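PATF (Prochloron didemni, PDB 4BG2) is linked to patellamide biosynthesis and belongs to the prenyltransferase-like proteins of the cyanobactin pathways, its own catalytic role remaining uncertain. Local coordinates at residues S127-S132 with L180-R185; E226-G231 with F244-I249. One frame throughout, in Å; residues are numbered along the deposited sequence.

Interaction 1: S127-S132 with L180-R185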
loop_
_atom_site.group_PDB
_atom_site.type_symbol
_atom_site.label_atom_id
_atom_site.label_comp_id
_atom_site.label_asym_id
_atom_site.label_seq_id
_atom_site.Cartn_x
_atom_site.Cartn_y
_atom_site.Cartn_z
ATOM N N SER A 127 -10.379 12.746 -6.386
ATOM C CA SER A 127 -11.474 13.719 -6.451
ATOM C C SER A 127 -12.242 13.663 -7.765
ATOM O O SER A 127 -13.412 14.046 -7.822
ATOM C CB SER A 127 -10.931 15.125 -6.251
ATOM O OG SER A 127 -9.915 15.372 -7.203
ATOM N N LYS A 128 -11.577 13.204 -8.819
ATOM C CA LYS A 128 -12.227 12.994 -10.107
ATOM C C LYS A 128 -11.673 11.764 -10.781
ATOM O O LYS A 128 -10.638 11.240 -10.369
ATOM C CB LYS A 128 -12.067 14.226 -11.002
ATOM C CG LYS A 128 -10.677 14.816 -11.016
ATOM C CD LYS A 128 -10.682 16.132 -11.746
ATOM C CE LYS A 128 -9.403 16.916 -11.545
ATOM N NZ LYS A 128 -8.226 16.151 -12.022
ATOM N N LEU A 129 -12.374 11.306 -11.808
ATOM C CA LEU A 129 -12.028 10.078 -12.513
ATOM C C LEU A 129 -10.526 10.003 -12.874
ATOM O O LEU A 129 -9.866 9.022 -12.577
ATOM C CB LEU A 129 -12.896 9.938 -13.780
ATOM C CG LEU A 129 -12.703 8.684 -14.635
ATOM C CD1 LEU A 129 -13.005 7.434 -13.835
ATOM C CD2 LEU A 129 -13.598 8.758 -15.867
ATOM N N GLU A 130 -10.004 11.071 -13.464
ATOM C CA GLU A 130 -8.646 11.107 -13.979
ATOM C C GLU A 130 -7.570 11.088 -12.886
ATOM O O GLU A 130 -6.440 10.726 -13.165
ATOM C CB GLU A 130 -8.471 12.330 -14.891
ATOM C CG GLU A 130 -9.373 12.290 -16.131
ATOM C CD GLU A 130 -10.844 12.677 -15.863
ATOM O OE1 GLU A 130 -11.149 13.191 -14.751
ATOM O OE2 GLU A 130 -11.697 12.482 -16.778
ATOM N N ASP A 131 -7.931 11.411 -11.645
ATOM C CA ASP A 131 -7.020 11.294 -10.502
ATOM C C ASP A 131 -7.106 9.968 -9.772
ATOM O O ASP A 131 -6.387 9.765 -8.818
ATOM C CB ASP A 131 -7.309 12.356 -9.445
ATOM C CG ASP A 131 -6.833 13.712 -9.831
ATOM O OD1 ASP A 131 -6.346 13.883 -10.973
ATOM O OD2 ASP A 131 -6.952 14.622 -8.973
ATOM N N SER A 132 -8.020 9.087 -10.167
ATOM C CA SER A 132 -8.158 7.810 -9.510
ATOM C C SER A 132 -7.160 6.855 -10.094
ATOM O O SER A 132 -6.611 7.117 -11.152
ATOM C CB SER A 132 -9.598 7.305 -9.656
ATOM O OG SER A 132 -10.462 8.210 -8.972
ATOM N N LEU A 180 -1.313 3.124 -11.260
ATOM C CA LEU A 180 -1.777 3.382 -12.614
ATOM C C LEU A 180 -2.959 4.309 -12.609
ATOM O O LEU A 180 -4.080 3.888 -12.353
ATOM C CB LEU A 180 -2.150 2.066 -13.299
ATOM C CG LEU A 180 -1.004 1.057 -13.501
ATOM C CD1 LEU A 180 -0.572 0.428 -12.193
ATOM C CD2 LEU A 180 -1.439 -0.044 -14.448
ATOM N N PHE A 181 -2.706 5.577 -12.904
ATOM C CA PHE A 181 -3.741 6.577 -12.903
ATOM C C PHE A 181 -4.575 6.503 -14.179
ATOM O O PHE A 181 -4.082 6.119 -15.255
ATOM C CB PHE A 181 -3.148 7.961 -12.737
ATOM C CG PHE A 181 -2.491 8.194 -11.405
ATOM C CD1 PHE A 181 -3.239 8.610 -10.311
ATOM C CD2 PHE A 181 -1.117 8.053 -11.251
ATOM C CE1 PHE A 181 -2.636 8.880 -9.095
ATOM C CE2 PHE A 181 -0.506 8.321 -10.034
ATOM C CZ PHE A 181 -1.272 8.728 -8.949
ATOM N N PHE A 182 -5.824 6.936 -14.063
ATOM C CA PHE A 182 -6.786 6.798 -15.153
ATOM C C PHE A 182 -6.637 7.861 -16.244
ATOM O O PHE A 182 -7.304 7.783 -17.253
ATOM C CB PHE A 182 -8.212 6.794 -14.614
ATOM C CG PHE A 182 -8.510 5.659 -13.685
ATOM C CD1 PHE A 182 -7.659 4.578 -13.577
ATOM C CD2 PHE A 182 -9.659 5.660 -12.944
ATOM C CE1 PHE A 182 -7.930 3.534 -12.721
ATOM C CE2 PHE A 182 -9.961 4.609 -12.106
ATOM C CZ PHE A 182 -9.090 3.542 -11.987
ATOM N N ASP A 183 -5.729 8.813 -16.062
ATOM C CA ASP A 183 -5.345 9.728 -17.135
ATOM C C ASP A 183 -4.109 9.278 -17.910
ATOM O O ASP A 183 -3.595 10.029 -18.741
ATOM C CB ASP A 183 -5.083 11.123 -16.567
ATOM C CG ASP A 183 -3.931 11.159 -15.604
ATOM O OD1 ASP A 183 -3.360 10.085 -15.255
ATOM O OD2 ASP A 183 -3.597 12.280 -15.148
ATOM N N GLY A 184 -3.608 8.081 -17.643
ATOM C CA GLY A 184 -2.465 7.556 -18.385
ATOM C C GLY A 184 -1.123 7.711 -17.661
ATOM O O GLY A 184 -0.138 7.152 -18.094
ATOM N N ARG A 185 -1.080 8.423 -16.537
ATOM C CA ARG A 185 0.146 8.464 -15.726
ATOM C C ARG A 185 0.336 7.177 -14.946
ATOM O O ARG A 185 -0.616 6.587 -14.446
ATOM C CB ARG A 185 0.105 9.595 -14.733
ATOM C CG ARG A 185 0.378 10.953 -15.328
ATOM C CD ARG A 185 0.314 11.999 -14.221
ATOM N NE ARG A 185 -1.040 12.067 -13.693
ATOM C CZ ARG A 185 -1.389 11.903 -12.420
ATOM N NH1 ARG A 185 -0.491 11.698 -11.470
ATOM N NH2 ARG A 185 -2.672 11.959 -12.107
#
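Phe181, the last residue of strand 173-181, turns the edge of its ring to the loop 127-132, CD1 lying 3.7 Å from Asp131 O and close to the ring plane. Its CA also makes a CH···O contact with Ser132 O, at 3.4 Å. The next residue, Phe182, uses the same oxygen twice: Phe182 N donates a hydrogen bond to Ser132 O (3.0 Å), arriving nearly along the C=O axis, and the ring folds back so that this oxygen sits over one face. With chi1 at -62°, CG stands beside its own backbone N, which brings the ring alongside that bond. The CD2-CE2 side of the ring packs on Ser132, Phe182 CE2 3.7 Å from Ser132 CB, and the Leu129 side chain crosses that of Phe182 at about a right angle, Leu129 CD1 3.9 Å from Phe182 CD2. Asp183 rests its CG 3.5 Å from Glu130 O and directs its carboxylate forward, to Arg185, whose N donates to OD1 in an Asx turn. Gly184, with positive phi, completes the type I turn from Phe181 as in a G1-bulge hairpin. Arg185 bends at chi3 and grips Asp183 OD2 through NE (2.9 Å) and NH2, its guanidinium lying over the Phe181 ring; Asp131 OD1, already bridged by Lys128 NZ, is 4.3 Å from Arg185 NH2, too far for a salt bridge. The contact thus joins the hairpin turn between strands 173-181 and 186-194 to the loop leading into strand 133-140, while Phe182 is buried against Ile90 of helix 79-91 and Val134 of strand 133-140.

Interaction 2: E226-G231 with F244-I249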
loop_
_atom_site.group_PDB
_atom_site.type_symbol
_atom_site.label_atom_id
_atom_site.label_comp_id
_atom_site.label_asym_id
_atom_site.label_seq_id
_atom_site.Cartn_x
_atom_site.Cartn_y
_atom_site.Cartn_z
ATOM N N GLU A 226 10.118 2.344 16.736
ATOM C CA GLU A 226 9.045 2.145 17.723
ATOM C C GLU A 226 7.901 1.219 17.290
ATOM O O GLU A 226 7.207 0.658 18.138
ATOM C CB GLU A 226 8.457 3.497 18.136
ATOM C CG GLU A 226 9.454 4.355 18.899
ATOM C CD GLU A 226 10.078 3.606 20.056
ATOM O OE1 GLU A 226 9.329 3.164 20.955
ATOM O OE2 GLU A 226 11.317 3.445 20.051
ATOM N N GLY A 227 7.684 1.090 15.984
ATOM C CA GLY A 227 6.690 0.155 15.465
ATOM C C GLY A 227 7.382 -1.142 15.115
ATOM O O GLY A 227 8.570 -1.300 15.361
ATOM N N TYR A 228 6.661 -2.070 14.511
ATOM C CA TYR A 228 7.273 -3.345 14.143
ATOM C C TYR A 228 7.957 -3.290 12.768
ATOM O O TYR A 228 8.765 -4.154 12.439
ATOM C CB TYR A 228 6.256 -4.487 14.201
ATOM C CG TYR A 228 5.196 -4.477 13.127
ATOM C CD1 TYR A 228 5.416 -5.089 11.881
ATOM C CD2 TYR A 228 3.953 -3.898 13.357
ATOM C CE1 TYR A 228 4.433 -5.091 10.890
ATOM C CE2 TYR A 228 2.965 -3.911 12.376
ATOM C CZ TYR A 228 3.216 -4.510 11.147
ATOM O OH TYR A 228 2.245 -4.523 10.169
ATOM N N LEU A 229 7.644 -2.278 11.973
ATOM C CA LEU A 229 8.238 -2.169 10.642
ATOM C C LEU A 229 8.348 -0.726 10.274
ATOM O O LEU A 229 7.494 0.076 10.613
ATOM C CB LEU A 229 7.390 -2.944 9.601
ATOM C CG LEU A 229 7.907 -3.157 8.157
ATOM C CD1 LEU A 229 9.254 -3.855 8.102
ATOM C CD2 LEU A 229 6.899 -3.967 7.339
ATOM N N PHE A 230 9.393 -0.399 9.537
ATOM C CA PHE A 230 9.589 0.937 8.993
ATOM C C PHE A 230 9.869 0.764 7.517
ATOM O O PHE A 230 10.628 -0.144 7.126
ATOM C CB PHE A 230 10.788 1.614 9.678
ATOM C CG PHE A 230 11.235 2.893 9.005
ATOM C CD1 PHE A 230 10.426 4.028 9.032
ATOM C CD2 PHE A 230 12.454 2.966 8.366
ATOM C CE1 PHE A 230 10.826 5.199 8.412
ATOM C CE2 PHE A 230 12.860 4.122 7.745
ATOM C CZ PHE A 230 12.045 5.253 7.776
ATOM N N GLY A 231 9.270 1.610 6.699
ATOM C CA GLY A 231 9.492 1.557 5.249
ATOM C C GLY A 231 9.539 2.937 4.642
ATOM O O GLY A 231 9.060 3.902 5.214
ATOM N N PHE A 244 6.798 5.140 5.909
ATOM C CA PHE A 244 5.687 4.394 6.452
ATOM C C PHE A 244 6.134 3.903 7.822
ATOM O O PHE A 244 7.199 3.320 7.939
ATOM C CB PHE A 244 5.370 3.158 5.589
ATOM C CG PHE A 244 4.427 3.404 4.467
ATOM C CD1 PHE A 244 4.780 4.226 3.398
ATOM C CD2 PHE A 244 3.202 2.711 4.397
ATOM C CE1 PHE A 244 3.892 4.406 2.319
ATOM C CE2 PHE A 244 2.341 2.885 3.330
ATOM C CZ PHE A 244 2.688 3.732 2.283
ATOM N N PHE A 245 5.274 4.076 8.820
ATOM C CA PHE A 245 5.522 3.592 10.169
ATOM C C PHE A 245 4.402 2.623 10.549
ATOM O O PHE A 245 3.290 3.073 10.776
ATOM C CB PHE A 245 5.557 4.774 11.131
ATOM C CG PHE A 245 6.541 5.830 10.740
ATOM C CD1 PHE A 245 7.878 5.721 11.118
ATOM C CD2 PHE A 245 6.148 6.915 9.985
ATOM C CE1 PHE A 245 8.792 6.690 10.753
ATOM C CE2 PHE A 245 7.053 7.882 9.613
ATOM C CZ PHE A 245 8.379 7.771 9.991
ATOM N N TYR A 246 4.709 1.320 10.617
ATOM C CA TYR A 246 3.727 0.268 10.914
ATOM C C TYR A 246 3.673 -0.062 12.409
ATOM O O TYR A 246 4.698 -0.284 13.034
ATOM C CB TYR A 246 4.003 -1.012 10.088
ATOM C CG TYR A 246 3.296 -1.036 8.701
ATOM C CD1 TYR A 246 1.987 -1.550 8.583
ATOM C CD2 TYR A 246 3.906 -0.566 7.544
ATOM C CE1 TYR A 246 1.315 -1.585 7.358
ATOM C CE2 TYR A 246 3.233 -0.597 6.303
ATOM C CZ TYR A 246 1.933 -1.100 6.224
ATOM O OH TYR A 246 1.216 -1.149 5.019
ATOM N N HIS A 247 2.467 -0.087 12.967
ATOM C CA HIS A 247 2.243 -0.408 14.374
ATOM C C HIS A 247 1.148 -1.448 14.539
ATOM O O HIS A 247 0.118 -1.394 13.858
ATOM C CB HIS A 247 1.834 0.843 15.138
ATOM C CG HIS A 247 2.942 1.824 15.302
ATOM N ND1 HIS A 247 3.739 1.860 16.424
ATOM C CD2 HIS A 247 3.401 2.794 14.476
ATOM C CE1 HIS A 247 4.637 2.821 16.284
ATOM N NE2 HIS A 247 4.455 3.400 15.111
ATOM N N SER A 248 1.368 -2.379 15.462
ATOM C CA SER A 248 0.398 -3.419 15.733
ATOM C C SER A 248 -0.483 -3.060 16.932
ATOM O O SER A 248 -1.481 -3.705 17.156
ATOM C CB SER A 248 1.101 -4.761 15.957
ATOM O OG SER A 248 1.967 -4.679 17.062
ATOM N N ILE A 249 -0.116 -2.021 17.675
ATOM C CA ILE A 249 -0.925 -1.532 18.783
ATOM C C ILE A 249 -1.374 -0.108 18.477
ATOM O O ILE A 249 -0.592 0.844 18.541
ATOM C CB ILE A 249 -0.168 -1.571 20.129
ATOM C CG1 ILE A 249 0.675 -2.854 20.232
ATOM C CG2 ILE A 249 -1.159 -1.487 21.291
ATOM C CD1 ILE A 249 1.502 -2.959 21.498
#
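Tyr228 and Tyr246 interlock at the open end of a beta hairpin, strands 229-233 and 242-247, which belongs to the closed antiparallel barrel of the ABBA-type prenyltransferase fold. The hydrogen-bonded pairs Leu229-Tyr246 and Gly231-Phe244 lie with their side chains on one sheet face, and the non-hydrogen-bonded pair Phe230-Phe245 on the other. On the first face the Tyr228 ring is a lid: CB of Tyr246 is the bump beneath it, 24° off the ring normal and 4.0 Å from the ring centroid, while Ser248 N meets the edge. A chi1 of 71° places CG of Tyr228 between its backbone N and carbonyl carbon and swings the ring across to the other strand. Leu229 CB fills in beside the lid, against Tyr246 CB (3.9 Å). Opposite Phe244 stands Gly231, which brings only backbone to this pair.

On the opposite face Phe230 and Phe245 lie side by side, pointing the same way with their planes at 39°, and are wedged against helix 206-215 through Phe230. Nearer the open end, the hollow is at Gly227, whose CA sits over the face of the His247 ring, 3.7 Å from its centroid. A side chain there would run into Tyr246 O, so glycine suits the spot. Replacing His247 by an alanine would probably open a gap under Gly227 and leave Tyr256 of helix 253-256 without its ring partner. On the inner side of the barrel, Tyr246 OH is hydrogen-bonded to Glu51 OE2 of strand 48-57. Toward the hairpin loop the pair Gly231-Phe244 is bonded in both directions, Phe244 N donating to Gly231 O at 2.7 Å.

How the interactions relate
Interactions 1 and 2 serve one barrel sheet from opposite sides of the chain's centre: their own centres are 29 Å apart and their nearest atoms about 13 Å, so they do not touch. They also follow each other along the chain, interaction 1 closing before interaction 2 opens. Strand 186-194 connects them: it starts from the turn at 180-185 and pairs with strand 229-233, Ala194 bonding to the backbone of Phe230. Interaction 1 lies at the loops at one end of the barrel strands, whereas 226-231 with 244-249 builds the wall itself. No bound ligand marks either contact; in related enzymes the barrel interior holds the substrates.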